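Local atomic coordinates of D-lactate dehydrogenase (Fermentative) (Pseudomonas aeruginosa, PDB entry 6ABJ), a protein that catalyses the NAD-dependent interconversion of pyruvate and D-lactate as a tetrameric member of the D-isomer specific 2-hydroxyacid dehydrogenase family. Residues H97-L100 with A101-E104; R138-N141 with R142-G146; D208-L211 with A212-I216; L230-A233 with Q234-A237. One frame throughout, in Å; residues are numbered along the deposited sequence.

All four contacts are short-range and sit at helix ends, following one another along the chain in numerical order. Interactions 1 and 4 start helices 100-105 and 233-238 with an aspartate N-cap, whereas interactions 2 and 3 finish helices 136-143 and 207-213. Interaction 1 belongs to the region of the five-stranded parallel sheet; interactions 3 and 4 flank the seven-stranded parallel sheet of the NAD-binding Rossmann domain. Their centres are 12 Å apart and they touch, Leu211 packing on Arg235 between neighbouring helices. Interaction 2 lies apart, its centre 48 Å from that of interaction 1, where helix 136-143 meets two other subunits and so helps to build the tetramer.

Interaction 1 (H97-L100 with A101-E104); sequences HVDL and AAAE
The N-cap of helix 100-105 is formed by Asp99, whose carboxylate reaches forward to the amide of Ala102. The bond from Ala102 N to Asp99 OD1 measures 3.2 Å and is fairly straight, 164° at the hydrogen, yet the amide meets OD1 from above the carboxylate plane, 71° out of it. The carboxylate, swung opposite the main-chain nitrogen (chi1 -175°), also lies against the methyl group of Ala102: Asp99 OD2 comes within 3.2 Å of Ala102 CB. This N-cap opens the helix that comes after strand 87-90 of the five-stranded parallel sheet, and the main chain takes up the helical pattern at once. Ala103 N donates to Asp99 O at 3.0 Å, so one aspartate serves the new helix through both its side chain and its carbonyl. The next bond runs from Glu104 N to Leu100 O at 2.9 Å. Leu100 turns its side chain from the following turn and packs on Val343 and Ala345 near the C-terminus, where Ala345 N also binds Glu104 OE2. On the other flank, Ala102 rests on Arg74 and Leu77 of helix 74-82, and the same Arg74 touches Asp99.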
ATOM      1  N   HIS B  97     -24.020 -10.329 -20.538  1.00 47.17           N
ATOM      2  CA  HIS B  97     -24.160 -11.638 -19.897  1.00 41.24           C
ATOM      3  C   HIS B  97     -25.482 -12.425 -20.159  1.00 40.67           C
ATOM      4  O   HIS B  97     -25.618 -13.584 -19.702  1.00 38.36           O
ATOM      5  CB  HIS B  97     -23.987 -11.476 -18.389  1.00 42.49           C
ATOM      6  CG  HIS B  97     -24.965 -10.507 -17.725  1.00 40.95           C
ATOM      7  ND1 HIS B  97     -25.251  -9.235 -18.198  1.00 38.79           N
ATOM      8  CD2 HIS B  97     -25.659 -10.631 -16.564  1.00 42.66           C
ATOM      9  CE1 HIS B  97     -26.055  -8.627 -17.350  1.00 38.54           C
ATOM     10  NE2 HIS B  97     -26.313  -9.448 -16.344  1.00 38.14           N
ATOM     11  N   VAL B  98     -26.444 -11.800 -20.820  1.00 40.82           N
ATOM     12  CA  VAL B  98     -27.756 -12.457 -21.067  1.00 40.23           C
ATOM     13  C   VAL B  98     -27.859 -12.976 -22.476  1.00 39.36           C
ATOM     14  O   VAL B  98     -27.727 -12.228 -23.436  1.00 39.13           O
ATOM     15  CB  VAL B  98     -28.945 -11.476 -20.836  1.00 42.58           C
ATOM     16  CG1 VAL B  98     -30.267 -12.226 -20.913  1.00 46.36           C
ATOM     17  CG2 VAL B  98     -28.831 -10.798 -19.473  1.00 42.91           C
ATOM     18  N   ASP B  99     -28.136 -14.258 -22.639  1.00 40.10           N
ATOM     19  CA  ASP B  99     -28.520 -14.754 -23.983  1.00 39.64           C
ATOM     20  C   ASP B  99     -30.015 -14.425 -24.266  1.00 40.88           C
ATOM     21  O   ASP B  99     -30.885 -15.136 -23.809  1.00 39.42           O
ATOM     22  CB  ASP B  99     -28.274 -16.275 -24.055  1.00 39.94           C
ATOM     23  CG  ASP B  99     -28.535 -16.847 -25.453  1.00 43.24           C
ATOM     24  OD1 ASP B  99     -29.063 -16.125 -26.368  1.00 42.43           O
ATOM     25  OD2 ASP B  99     -28.260 -18.065 -25.602  1.00 44.75           O
ATOM     26  N   LEU B 100     -30.282 -13.327 -24.972  1.00 37.90           N
ATOM     27  CA  LEU B 100     -31.642 -12.771 -25.084  1.00 39.71           C
ATOM     28  C   LEU B 100     -32.476 -13.624 -25.996  1.00 40.32           C
ATOM     29  O   LEU B 100     -33.658 -13.742 -25.806  1.00 42.99           O
ATOM     30  CB  LEU B 100     -31.601 -11.348 -25.641  1.00 37.90           C
ATOM     31  CG  LEU B 100     -30.985 -10.252 -24.746  1.00 36.76           C
ATOM     32  CD1 LEU B 100     -30.697  -8.981 -25.530  1.00 35.83           C
ATOM     33  CD2 LEU B 100     -31.901  -9.964 -23.582  1.00 37.94           C
ATOM     34  N   ALA B 101     -31.849 -14.172 -27.037  1.00 40.89           N
ATOM     35  CA  ALA B 101     -32.487 -15.098 -27.968  1.00 40.50           C
ATOM     36  C   ALA B 101     -32.997 -16.317 -27.233  1.00 39.27           C
ATOM     37  O   ALA B 101     -34.147 -16.737 -27.415  1.00 40.24           O
ATOM     38  CB  ALA B 101     -31.519 -15.504 -29.076  1.00 39.42           C
ATOM     39  N   ALA B 102     -32.188 -16.841 -26.361  1.00 37.33           N
ATOM     40  CA  ALA B 102     -32.585 -17.959 -25.526  1.00 38.74           C
ATOM     41  C   ALA B 102     -33.703 -17.551 -24.541  1.00 39.34           C
ATOM     42  O   ALA B 102     -34.662 -18.281 -24.353  1.00 41.08           O
ATOM     43  CB  ALA B 102     -31.367 -18.547 -24.788  1.00 39.90           C
ATOM     44  N   ALA B 103     -33.605 -16.382 -23.920  1.00 39.22           N
ATOM     45  CA  ALA B 103     -34.655 -15.949 -22.976  1.00 37.64           C
ATOM     46  C   ALA B 103     -36.035 -15.796 -23.693  1.00 39.38           C
ATOM     47  O   ALA B 103     -37.070 -16.129 -23.119  1.00 37.35           O
ATOM     48  CB  ALA B 103     -34.297 -14.641 -22.330  1.00 36.67           C
ATOM     49  N   GLU B 104     -36.004 -15.274 -24.914  1.00 38.03           N
ATOM     50  CA  GLU B 104     -37.220 -15.113 -25.700  1.00 41.97           C
ATOM     51  C   GLU B 104     -37.774 -16.473 -26.020  1.00 41.83           C
ATOM     52  O   GLU B 104     -38.979 -16.729 -25.844  1.00 37.44           O
ATOM     53  CB  GLU B 104     -36.923 -14.371 -27.005  1.00 44.72           C
ATOM     54  CG  GLU B 104     -37.955 -13.362 -27.385  1.00 49.71           C
ATOM     55  CD  GLU B 104     -37.302 -12.129 -27.981  1.00 50.63           C
ATOM     56  OE1 GLU B 104     -37.207 -12.206 -29.228  1.00 50.78           O
ATOM     57  OE2 GLU B 104     -36.856 -11.189 -27.210  1.00 46.98           O
TER

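Interaction 2 (R138-N141 with R142-G146); sequences RAYN and RTREG
Two arginines one helical turn apart, Arg138 and Arg142, run side by side and bring Arg138 NH2 and Arg142 NH2 to 3.5 Å of each other. Their guanidinium planes stand almost at right angles (89°), and the Arg138 nitrogen approaches the edge of the Arg142 group. Asp289 of the third subunit supplies the opposite charge: its OD1 forms a salt bridge with Arg138 NH1 and a long, weak ion pair with Arg142 NH2. Arg142 NH1 is held within the chain by the carbonyls of Ser149 and His151.

A third arginine, Arg144, lies over an aromatic ring. Arg144 CG sits over one face of Tyr140, 3.6 Å from the ring centroid, in a CH-pi contact only 18° off the normal. The Arg144 chain is folded at both chi2 and chi3, which carries it along the ring toward the phenol end. The ring of Tyr140 also meets His137 of the second subunit edge-to-face.

Beneath these side chains the helix runs out. Thr143 N bonds to Ala139 O at 2.8 Å and Arg144 N to Tyr140 O at 3.0 Å, after which Gly146, with its positive phi, is the C' residue of a Schellman motif in which Gly146 N returns to Thr143 O at 3.0 Å and Asp147 N to Arg142 O. The carboxylate of Asp289 probably balances the two positive charges of Arg138 and Arg142, so part of the charge balance of this pair is probably supplied by the neighbouring subunit.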
ATOM      1  N   ARG B 138      -1.303   8.534  -4.708  1.00 22.82           N
ATOM      2  CA  ARG B 138       0.149   8.381  -4.372  1.00 22.49           C
ATOM      3  C   ARG B 138       0.480   9.121  -3.057  1.00 22.22           C
ATOM      4  O   ARG B 138       1.189   8.592  -2.194  1.00 19.65           O
ATOM      5  CB  ARG B 138       1.016   8.882  -5.478  1.00 24.59           C
ATOM      6  CG  ARG B 138       0.757   8.127  -6.830  1.00 28.44           C
ATOM      7  CD  ARG B 138       1.868   8.433  -7.881  1.00 31.88           C
ATOM      8  NE  ARG B 138       3.163   7.963  -7.399  1.00 32.77           N
ATOM      9  CZ  ARG B 138       4.343   8.549  -7.624  1.00 33.08           C
ATOM     10  NH1 ARG B 138       4.445   9.618  -8.426  1.00 37.13           N
ATOM     11  NH2 ARG B 138       5.420   8.009  -7.070  1.00 35.98           N
ATOM     12  N   ALA B 139      -0.023  10.366  -2.929  1.00 21.70           N
ATOM     13  CA  ALA B 139       0.174  11.128  -1.662  1.00 21.22           C
ATOM     14  C   ALA B 139      -0.314  10.400  -0.430  1.00 20.86           C
ATOM     15  O   ALA B 139       0.363  10.341   0.569  1.00 21.73           O
ATOM     16  CB  ALA B 139      -0.462  12.480  -1.765  1.00 21.61           C
ATOM     17  N   TYR B 140      -1.524   9.850  -0.506  1.00 20.48           N
ATOM     18  CA  TYR B 140      -2.114   9.137   0.599  1.00 21.00           C
ATOM     19  C   TYR B 140      -1.206   8.060   1.058  1.00 20.09           C
ATOM     20  O   TYR B 140      -0.944   7.897   2.274  1.00 19.51           O
ATOM     21  CB  TYR B 140      -3.515   8.548   0.175  1.00 22.24           C
ATOM     22  CG  TYR B 140      -4.070   7.667   1.168  1.00 23.47           C
ATOM     23  CD1 TYR B 140      -4.585   8.165   2.350  1.00 26.00           C
ATOM     24  CD2 TYR B 140      -4.120   6.297   0.944  1.00 25.86           C
ATOM     25  CE1 TYR B 140      -5.127   7.323   3.323  1.00 28.39           C
ATOM     26  CE2 TYR B 140      -4.581   5.441   1.899  1.00 27.63           C
ATOM     27  CZ  TYR B 140      -5.136   5.957   3.079  1.00 31.03           C
ATOM     28  OH  TYR B 140      -5.581   5.101   4.024  1.00 32.60           O
ATOM     29  N   ASN B 141      -0.709   7.270   0.093  1.00 19.74           N
ATOM     30  CA  ASN B 141       0.157   6.166   0.451  1.00 19.73           C
ATOM     31  C   ASN B 141       1.492   6.603   1.072  1.00 19.10           C
ATOM     32  O   ASN B 141       2.016   5.921   1.892  1.00 20.00           O
ATOM     33  CB  ASN B 141       0.380   5.255  -0.770  1.00 20.03           C
ATOM     34  CG  ASN B 141      -0.864   4.386  -1.066  1.00 21.35           C
ATOM     35  OD1 ASN B 141      -1.654   4.031  -0.172  1.00 21.65           O
ATOM     36  ND2 ASN B 141      -1.037   4.065  -2.304  1.00 23.03           N
ATOM     37  N   ARG B 142       1.999   7.744   0.661  1.00 18.31           N
ATOM     38  CA  ARG B 142       3.158   8.300   1.303  1.00 18.71           C
ATOM     39  C   ARG B 142       2.891   8.774   2.695  1.00 18.82           C
ATOM     40  O   ARG B 142       3.517   8.346   3.655  1.00 19.35           O
ATOM     41  CB  ARG B 142       3.734   9.481   0.494  1.00 19.44           C
ATOM     42  CG  ARG B 142       4.383   9.054  -0.823  1.00 19.78           C
ATOM     43  CD  ARG B 142       5.041  10.276  -1.409  1.00 20.04           C
ATOM     44  NE  ARG B 142       5.465  10.028  -2.766  1.00 21.04           N
ATOM     45  CZ  ARG B 142       6.052  10.918  -3.567  1.00 23.22           C
ATOM     46  NH1 ARG B 142       6.275  12.181  -3.162  1.00 22.14           N
ATOM     47  NH2 ARG B 142       6.359  10.544  -4.810  1.00 23.09           N
ATOM     48  N   THR B 143       1.911   9.642   2.846  1.00 18.95           N
ATOM     49  CA  THR B 143       1.727  10.216   4.196  1.00 20.25           C
ATOM     50  C   THR B 143       1.277   9.202   5.243  1.00 21.21           C
ATOM     51  O   THR B 143       1.613   9.317   6.438  1.00 22.22           O
ATOM     52  CB  THR B 143       0.749  11.417   4.183  1.00 19.58           C
ATOM     53  OG1 THR B 143      -0.566  11.021   3.796  1.00 20.20           O
ATOM     54  CG2 THR B 143       1.222  12.512   3.232  1.00 19.64           C
ATOM     55  N   ARG B 144       0.550   8.189   4.818  1.00 22.64           N
ATOM     56  CA  ARG B 144       0.098   7.130   5.716  1.00 26.83           C
ATOM     57  C   ARG B 144       1.272   6.465   6.386  1.00 24.39           C
ATOM     58  O   ARG B 144       1.143   5.938   7.430  1.00 23.89           O
ATOM     59  CB  ARG B 144      -0.601   6.024   4.966  1.00 30.73           C
ATOM     60  CG  ARG B 144      -1.993   6.337   4.545  1.00 41.30           C
ATOM     61  CD  ARG B 144      -2.963   6.147   5.679  1.00 47.19           C
ATOM     62  NE  ARG B 144      -3.341   4.760   5.815  1.00 52.76           N
ATOM     63  CZ  ARG B 144      -4.484   4.336   6.346  1.00 53.81           C
ATOM     64  NH1 ARG B 144      -5.389   5.191   6.797  1.00 42.14           N
ATOM     65  NH2 ARG B 144      -4.692   3.043   6.397  1.00 56.07           N
ATOM     66  N   GLU B 145       2.383   6.437   5.691  1.00 23.02           N
ATOM     67  CA  GLU B 145       3.567   5.789   6.173  1.00 25.11           C
ATOM     68  C   GLU B 145       4.647   6.797   6.728  1.00 25.85           C
ATOM     69  O   GLU B 145       5.813   6.435   6.992  1.00 25.81           O
ATOM     70  CB  GLU B 145       4.153   4.815   5.095  1.00 28.55           C
ATOM     71  CG  GLU B 145       4.694   5.411   3.800  1.00 31.92           C
ATOM     72  CD  GLU B 145       5.340   4.402   2.812  1.00 37.09           C
ATOM     73  OE1 GLU B 145       5.284   4.616   1.541  1.00 41.39           O
ATOM     74  OE2 GLU B 145       5.962   3.436   3.295  1.00 40.22           O
ATOM     75  N   GLY B 146       4.265   8.061   6.880  1.00 25.28           N
ATOM     76  CA  GLY B 146       5.211   9.086   7.336  1.00 24.25           C
ATOM     77  C   GLY B 146       6.132   9.637   6.308  1.00 23.35           C
ATOM     78  O   GLY B 146       7.139  10.247   6.662  1.00 23.67           O
TER

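Interaction 3 (D208-L211 with A212-I216); sequences DALL and AESDI
Leu210 and Ser214 meet at the C-terminal end of helix 207-213, just before strand 216-219 enters the seven-stranded parallel sheet of the Rossmann domain. Regular backbone bonds come first: Ala212 N donates to Asp208 O and Glu213 N to Ala209 O, each at 3.0 Å. The second is bent, 131° at the hydrogen, and Glu213 N also donates to Leu210 O, 3.3 Å away.

Side-chain hydrogen bonding then completes the end of the helix. Ser214, the first residue to leave helical backbone angles, keeps its OG beside its own backbone N (chi1 -70°), which points the hydroxyl back into the preceding turn. Ser214 OG donates to Leu210 O at 2.7 Å, while Ser214 N gives the same oxygen a weak bond. The hydroxyl and Glu213 N reach Leu210 O from opposite faces of its carbonyl plane, and this carbonyl of a buried leucine is thus gripped by several donors.

Apolar and charged contacts anchor the two flanks. Leu210 lies on Ile166 and Tyr189 of the sheet, its side chain about 9 Å from that of Asp190, a residue of the NADH site. Glu213 stretches alongside Ala209, with CG 3.2 Å from Ala209 O, and its carboxylate forms a salt bridge with Arg203.

Solvent supplies the last link across the helix end: one water molecule donates both its hydrogens, to Leu211 O at 2.6 Å and to Ser214 O at 2.7 Å.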
ATOM      1  N   ASP B 208     -11.422  15.134 -34.380  1.00 32.03           N
ATOM      2  CA  ASP B 208      -9.973  15.127 -34.505  1.00 31.52           C
ATOM      3  C   ASP B 208      -9.335  16.403 -33.944  1.00 30.27           C
ATOM      4  O   ASP B 208      -8.332  16.327 -33.263  1.00 28.91           O
ATOM      5  CB  ASP B 208      -9.550  14.822 -35.925  1.00 33.15           C
ATOM      6  CG  ASP B 208      -9.651  13.339 -36.264  1.00 33.20           C
ATOM      7  OD1 ASP B 208      -9.646  12.446 -35.373  1.00 39.85           O
ATOM      8  OD2 ASP B 208      -9.691  13.034 -37.441  1.00 36.34           O
ATOM      9  N   ALA B 209     -10.053  17.508 -34.072  1.00 30.29           N
ATOM     10  CA  ALA B 209      -9.605  18.755 -33.535  1.00 29.20           C
ATOM     11  C   ALA B 209      -9.770  18.794 -32.009  1.00 28.24           C
ATOM     12  O   ALA B 209      -8.869  19.259 -31.303  1.00 26.71           O
ATOM     13  CB  ALA B 209     -10.376  19.858 -34.166  1.00 30.10           C
ATOM     14  N   LEU B 210     -10.872  18.227 -31.502  1.00 26.49           N
ATOM     15  CA  LEU B 210     -11.015  18.030 -30.065  1.00 26.70           C
ATOM     16  C   LEU B 210      -9.830  17.272 -29.475  1.00 26.64           C
ATOM     17  O   LEU B 210      -9.256  17.689 -28.451  1.00 29.43           O
ATOM     18  CB  LEU B 210     -12.316  17.328 -29.733  1.00 26.96           C
ATOM     19  CG  LEU B 210     -12.629  17.166 -28.251  1.00 26.96           C
ATOM     20  CD1 LEU B 210     -14.169  17.138 -28.085  1.00 27.73           C
ATOM     21  CD2 LEU B 210     -12.036  15.897 -27.746  1.00 26.45           C
ATOM     22  N   LEU B 211      -9.442  16.185 -30.108  1.00 24.82           N
ATOM     23  CA  LEU B 211      -8.398  15.344 -29.605  1.00 26.06           C
ATOM     24  C   LEU B 211      -7.054  16.104 -29.639  1.00 25.18           C
ATOM     25  O   LEU B 211      -6.245  16.072 -28.661  1.00 23.32           O
ATOM     26  CB  LEU B 211      -8.374  14.061 -30.368  1.00 26.87           C
ATOM     27  CG  LEU B 211      -9.526  13.053 -30.100  1.00 28.11           C
ATOM     28  CD1 LEU B 211      -9.446  11.881 -31.060  1.00 28.24           C
ATOM     29  CD2 LEU B 211      -9.556  12.529 -28.712  1.00 27.47           C
ATOM     30  N   ALA B 212      -6.800  16.795 -30.719  1.00 26.41           N
ATOM     31  CA  ALA B 212      -5.507  17.546 -30.791  1.00 27.86           C
ATOM     32  C   ALA B 212      -5.454  18.761 -29.810  1.00 26.47           C
ATOM     33  O   ALA B 212      -4.388  19.102 -29.346  1.00 28.80           O
ATOM     34  CB  ALA B 212      -5.296  18.021 -32.194  1.00 27.99           C
ATOM     35  N   GLU B 213      -6.583  19.332 -29.414  1.00 25.54           N
ATOM     36  CA  GLU B 213      -6.580  20.556 -28.665  1.00 26.41           C
ATOM     37  C   GLU B 213      -6.738  20.359 -27.173  1.00 25.76           C
ATOM     38  O   GLU B 213      -6.416  21.262 -26.410  1.00 27.28           O
ATOM     39  CB  GLU B 213      -7.700  21.494 -29.155  1.00 25.76           C
ATOM     40  CG  GLU B 213      -7.468  22.040 -30.598  1.00 26.41           C
ATOM     41  CD  GLU B 213      -8.538  22.894 -31.194  1.00 29.78           C
ATOM     42  OE1 GLU B 213      -9.219  23.527 -30.431  1.00 30.36           O
ATOM     43  OE2 GLU B 213      -8.622  22.987 -32.469  1.00 27.79           O
ATOM     44  N   SER B 214      -7.255  19.216 -26.747  1.00 25.36           N
ATOM     45  CA  SER B 214      -7.693  19.060 -25.387  1.00 25.02           C
ATOM     46  C   SER B 214      -6.536  18.657 -24.424  1.00 24.42           C
ATOM     47  O   SER B 214      -5.744  17.799 -24.757  1.00 23.57           O
ATOM     48  CB  SER B 214      -8.760  17.979 -25.352  1.00 25.86           C
ATOM     49  OG  SER B 214      -9.946  18.398 -25.962  1.00 26.14           O
ATOM     50  N   ASP B 215      -6.503  19.244 -23.238  1.00 23.78           N
ATOM     51  CA  ASP B 215      -5.645  18.822 -22.165  1.00 24.62           C
ATOM     52  C   ASP B 215      -6.232  17.610 -21.449  1.00 24.11           C
ATOM     53  O   ASP B 215      -5.517  16.716 -20.933  1.00 24.52           O
ATOM     54  CB  ASP B 215      -5.453  20.001 -21.196  1.00 23.49           C
ATOM     55  CG  ASP B 215      -4.837  21.188 -21.847  1.00 23.59           C
ATOM     56  OD1 ASP B 215      -3.749  21.081 -22.402  1.00 23.97           O
ATOM     57  OD2 ASP B 215      -5.469  22.242 -21.872  1.00 22.38           O
ATOM     58  N   ILE B 216      -7.527  17.531 -21.432  1.00 22.42           N
ATOM     59  CA  ILE B 216      -8.238  16.417 -20.762  1.00 22.98           C
ATOM     60  C   ILE B 216      -9.356  15.979 -21.720  1.00 23.26           C
ATOM     61  O   ILE B 216     -10.052  16.839 -22.205  1.00 24.53           O
ATOM     62  CB  ILE B 216      -8.894  16.838 -19.427  1.00 22.47           C
ATOM     63  CG1 ILE B 216      -7.835  17.274 -18.420  1.00 22.77           C
ATOM     64  CG2 ILE B 216      -9.707  15.689 -18.843  1.00 22.82           C
ATOM     65  CD1 ILE B 216      -8.436  17.964 -17.183  1.00 21.46           C
TER
HETATM   66  O   HOH W   1      -5.447  15.519 -26.197  1.00 30.25           O

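Interaction 4 (L230-A233 with Q234-A237); sequences LIDA and QRLA
Asp232 holds its carboxylate between its own backbone N and carbonyl carbon (chi1 56°), and this torsion brings OD1 over two amides of the first turn, Gln234 N and Arg235 N. The bond from Arg235 N to Asp232 OD1, 2.9 Å long, is practically straight at 178° and meets the oxygen nearly along its C-O axis. Gln234 N reaches the same OD1 at 3.1 Å, but the bond is weak and strongly bent. The main chain of Asp232 takes part as well, its O accepting from Leu236 N at 2.9 Å.

Arg235 is kinked at chi2 and chi3, so its aliphatic part curls back along the preceding loop, with CG 3.0 Å from Leu230 O. Its charged end stays near Asp232 without a salt bridge, Arg235 NE being 4.2 Å from Asp232 OD1; Arg235 NH1 instead pairs weakly with Asp208 OD1 of helix 207-213, and the chain packs against Leu207 and Leu211 of that helix. On another flank Ile231 and Leu236 cross at about a right angle; Ile231 CG2 and Leu236 CD2 are only 3.5 Å apart, a tight apolar contact. Leu236 extends that packing to Ala258 and Leu259 of helix 256-265.

Together these bonds form an aspartate N-cap at the start of helix 233-238, which precedes strand 243-247 in the parallel sheet of the NAD-binding Rossmann domain.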
ATOM      1  N   LEU B 230     -13.243   3.605 -30.407  1.00 39.11           N
ATOM      2  CA  LEU B 230     -13.061   5.017 -30.851  1.00 42.86           C
ATOM      3  C   LEU B 230     -11.664   5.501 -30.519  1.00 40.79           C
ATOM      4  O   LEU B 230     -10.970   6.053 -31.361  1.00 41.10           O
ATOM      5  CB  LEU B 230     -14.074   5.926 -30.192  1.00 46.93           C
ATOM      6  CG  LEU B 230     -14.123   7.355 -30.707  1.00 50.78           C
ATOM      7  CD1 LEU B 230     -14.770   7.330 -32.082  1.00 55.61           C
ATOM      8  CD2 LEU B 230     -14.942   8.204 -29.772  1.00 54.27           C
ATOM      9  N   ILE B 231     -11.231   5.270 -29.270  1.00 39.33           N
ATOM     10  CA  ILE B 231      -9.845   5.606 -28.946  1.00 39.02           C
ATOM     11  C   ILE B 231      -8.953   4.384 -29.191  1.00 41.09           C
ATOM     12  O   ILE B 231      -8.913   3.476 -28.392  1.00 46.00           O
ATOM     13  CB  ILE B 231      -9.676   6.059 -27.488  1.00 36.74           C
ATOM     14  CG1 ILE B 231     -10.660   7.182 -27.113  1.00 34.72           C
ATOM     15  CG2 ILE B 231      -8.250   6.493 -27.249  1.00 34.71           C
ATOM     16  CD1 ILE B 231     -10.573   8.429 -27.936  1.00 36.81           C
ATOM     17  N   ASP B 232      -8.293   4.393 -30.325  1.00 40.33           N
ATOM     18  CA  ASP B 232      -7.484   3.293 -30.774  1.00 44.01           C
ATOM     19  C   ASP B 232      -6.145   3.923 -30.943  1.00 38.29           C
ATOM     20  O   ASP B 232      -5.988   5.068 -30.603  1.00 40.00           O
ATOM     21  CB  ASP B 232      -8.032   2.688 -32.103  1.00 45.52           C
ATOM     22  CG  ASP B 232      -8.169   3.719 -33.233  1.00 50.25           C
ATOM     23  OD1 ASP B 232      -7.612   4.835 -33.132  1.00 47.68           O
ATOM     24  OD2 ASP B 232      -8.833   3.373 -34.268  1.00 51.18           O
ATOM     25  N   ALA B 233      -5.181   3.221 -31.493  1.00 39.79           N
ATOM     26  CA  ALA B 233      -3.832   3.769 -31.576  1.00 38.21           C
ATOM     27  C   ALA B 233      -3.701   5.080 -32.375  1.00 43.82           C
ATOM     28  O   ALA B 233      -2.806   5.920 -32.113  1.00 40.67           O
ATOM     29  CB  ALA B 233      -2.909   2.715 -32.147  1.00 42.32           C
ATOM     30  N   GLN B 234      -4.582   5.228 -33.357  1.00 46.82           N
ATOM     31  CA  GLN B 234      -4.631   6.388 -34.235  1.00 46.77           C
ATOM     32  C   GLN B 234      -5.179   7.568 -33.468  1.00 39.39           C
ATOM     33  O   GLN B 234      -4.616   8.597 -33.441  1.00 35.35           O
ATOM     34  CB  GLN B 234      -5.529   6.091 -35.460  1.00 52.40           C
ATOM     35  CG  GLN B 234      -6.242   7.279 -36.112  1.00 58.61           C
ATOM     36  CD  GLN B 234      -7.616   6.940 -36.704  1.00 69.00           C
ATOM     37  OE1 GLN B 234      -7.935   5.788 -36.922  1.00 66.36           O
ATOM     38  NE2 GLN B 234      -8.422   7.949 -36.975  1.00 78.07           N
ATOM     39  N   ARG B 235      -6.311   7.364 -32.848  1.00 38.23           N
ATOM     40  CA  ARG B 235      -6.893   8.425 -32.055  1.00 37.26           C
ATOM     41  C   ARG B 235      -5.929   8.834 -30.920  1.00 38.81           C
ATOM     42  O   ARG B 235      -5.796  10.022 -30.630  1.00 38.37           O
ATOM     43  CB  ARG B 235      -8.238   7.995 -31.471  1.00 41.16           C
ATOM     44  CG  ARG B 235      -9.415   8.451 -32.307  1.00 44.39           C
ATOM     45  CD  ARG B 235      -9.354   7.821 -33.685  1.00 49.61           C
ATOM     46  NE  ARG B 235     -10.686   7.489 -34.168  1.00 51.73           N
ATOM     47  CZ  ARG B 235     -11.450   8.314 -34.877  1.00 59.10           C
ATOM     48  NH1 ARG B 235     -11.011   9.526 -35.195  1.00 61.25           N
ATOM     49  NH2 ARG B 235     -12.654   7.923 -35.267  1.00 61.06           N
ATOM     50  N   LEU B 236      -5.259   7.870 -30.279  1.00 37.52           N
ATOM     51  CA  LEU B 236      -4.273   8.221 -29.218  1.00 38.71           C
ATOM     52  C   LEU B 236      -3.163   9.076 -29.770  1.00 37.93           C
ATOM     53  O   LEU B 236      -2.674  10.008 -29.095  1.00 35.43           O
ATOM     54  CB  LEU B 236      -3.642   6.994 -28.533  1.00 36.44           C
ATOM     55  CG  LEU B 236      -4.597   6.252 -27.666  1.00 38.64           C
ATOM     56  CD1 LEU B 236      -4.033   4.908 -27.334  1.00 39.45           C
ATOM     57  CD2 LEU B 236      -4.935   7.078 -26.410  1.00 39.14           C
ATOM     58  N   ALA B 237      -2.669   8.730 -30.963  1.00 40.31           N
ATOM     59  CA  ALA B 237      -1.605   9.535 -31.539  1.00 38.60           C
ATOM     60  C   ALA B 237      -2.083  10.938 -32.014  1.00 37.64           C
ATOM     61  O   ALA B 237      -1.284  11.828 -32.183  1.00 37.48           O
ATOM     62  CB  ALA B 237      -0.942   8.767 -32.688  1.00 46.22           C
TER